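Local coordinates for YaeO (Vibrio cholerae serotype O1, PDB 6JIE), which probably inhibits Rho-dependent transcription termination by dissociating the Rho hexamer, and structurally resembles the RNA chaperone Hfq, at residues 58-61 with 62-65. Numbering follows the deposited sequence.
Sequences LETD and QLSS. With MG (magnesium ion), chain C.
Gln62 lies alongside Glu59, the two side chains running the same way off one tight turn. Starting at its root, Gln62 CB rests 3.5 Å from Glu59 O, the same carbonyl that accepts the hydrogen bond from Gln62 N at 2.9 Å. CG, set anti to the carbonyl carbon (chi1 -66°), slides alongside Glu59, reaching CB of that residue at 3.9 Å and lying a little farther from its carboxylate carbon. The bend at chi2 brings the amide over the Asp61 peptide, where CD and the amide nitrogen NE2 both sit 4.0 Å from Asp61 O; the amide plane is turned 51° from the Glu59 carboxylate. One residue on, Leu63 N bonds to Thr60 O at 3.1 Å, and Leu63 CD1 packs 3.7 Å from Thr60 CA. On the outer side, Asp61 OD1 binds magnesium at 2.2 Å, and one water on that metal donates to Glu59 OE1, so Asp61 is a direct ligand and Glu59 belongs to the second shell. Lys81 NZ also bonds to Thr60 O. Two successive i to i+3 backbone bonds make this a short 3-10 turn, linking strand 55-59 to strand 63-68 of the other sheet, with a magnesium site at its surface.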
# COMPACT_ATOMS: atom_id res chain seq x y z
N LEU A 58 -9.95 0.02 13.44
CA LEU A 58 -11.26 -0.49 13.05
C LEU A 58 -11.53 -1.79 13.77
O LEU A 58 -10.73 -2.73 13.70
CB LEU A 58 -11.32 -0.69 11.54
CG LEU A 58 -11.10 0.60 10.75
CD1 LEU A 58 -10.83 0.31 9.27
CD2 LEU A 58 -12.34 1.46 10.92
N GLU A 59 -12.68 -1.85 14.44
CA GLU A 59 -13.00 -3.00 15.28
C GLU A 59 -13.18 -4.24 14.43
O GLU A 59 -14.02 -4.27 13.52
CB GLU A 59 -14.27 -2.72 16.06
CG GLU A 59 -14.16 -1.63 17.09
CD GLU A 59 -15.53 -1.25 17.61
OE1 GLU A 59 -16.11 -2.00 18.42
OE2 GLU A 59 -16.03 -0.20 17.16
N THR A 60 -12.43 -5.30 14.76
CA THR A 60 -12.55 -6.51 13.97
C THR A 60 -13.95 -7.11 14.08
O THR A 60 -14.43 -7.69 13.10
CB THR A 60 -11.48 -7.53 14.37
OG1 THR A 60 -11.65 -7.94 15.73
CG2 THR A 60 -10.08 -6.93 14.17
N ASP A 61 -14.62 -6.96 15.24
CA ASP A 61 -16.00 -7.43 15.37
C ASP A 61 -16.95 -6.70 14.44
O ASP A 61 -18.08 -7.16 14.24
CB ASP A 61 -16.54 -7.25 16.80
CG ASP A 61 -15.87 -8.15 17.81
OD1 ASP A 61 -15.79 -7.75 18.99
OD2 ASP A 61 -15.42 -9.26 17.43
N GLN A 62 -16.55 -5.54 13.91
CA GLN A 62 -17.40 -4.76 13.02
C GLN A 62 -17.03 -4.93 11.56
O GLN A 62 -17.60 -4.24 10.71
CB GLN A 62 -17.34 -3.29 13.42
CG GLN A 62 -17.95 -3.03 14.78
CD GLN A 62 -19.42 -3.41 14.80
OE1 GLN A 62 -20.14 -3.22 13.82
NE2 GLN A 62 -19.86 -3.98 15.92
N LEU A 63 -16.11 -5.83 11.23
CA LEU A 63 -15.74 -6.03 9.84
C LEU A 63 -16.78 -6.89 9.14
O LEU A 63 -17.22 -7.92 9.67
CB LEU A 63 -14.37 -6.70 9.73
CG LEU A 63 -13.20 -5.82 10.12
CD1 LEU A 63 -11.98 -6.70 10.28
CD2 LEU A 63 -12.98 -4.77 9.06
N SER A 64 -17.19 -6.46 7.95
CA SER A 64 -18.03 -7.28 7.07
C SER A 64 -17.21 -8.04 6.04
O SER A 64 -17.49 -9.21 5.77
CB SER A 64 -19.07 -6.41 6.36
OG SER A 64 -19.89 -7.21 5.52
N SER A 65 -16.19 -7.41 5.46
CA SER A 65 -15.38 -8.09 4.47
C SER A 65 -14.01 -7.42 4.39
O SER A 65 -13.85 -6.25 4.76
CB SER A 65 -16.05 -8.10 3.09
OG SER A 65 -16.23 -6.78 2.59
MG MG C . -16.94 -6.15 20.01
O HOH W 1 -15.60 -4.54 19.16
O HOH W 2 -18.62 -5.53 18.88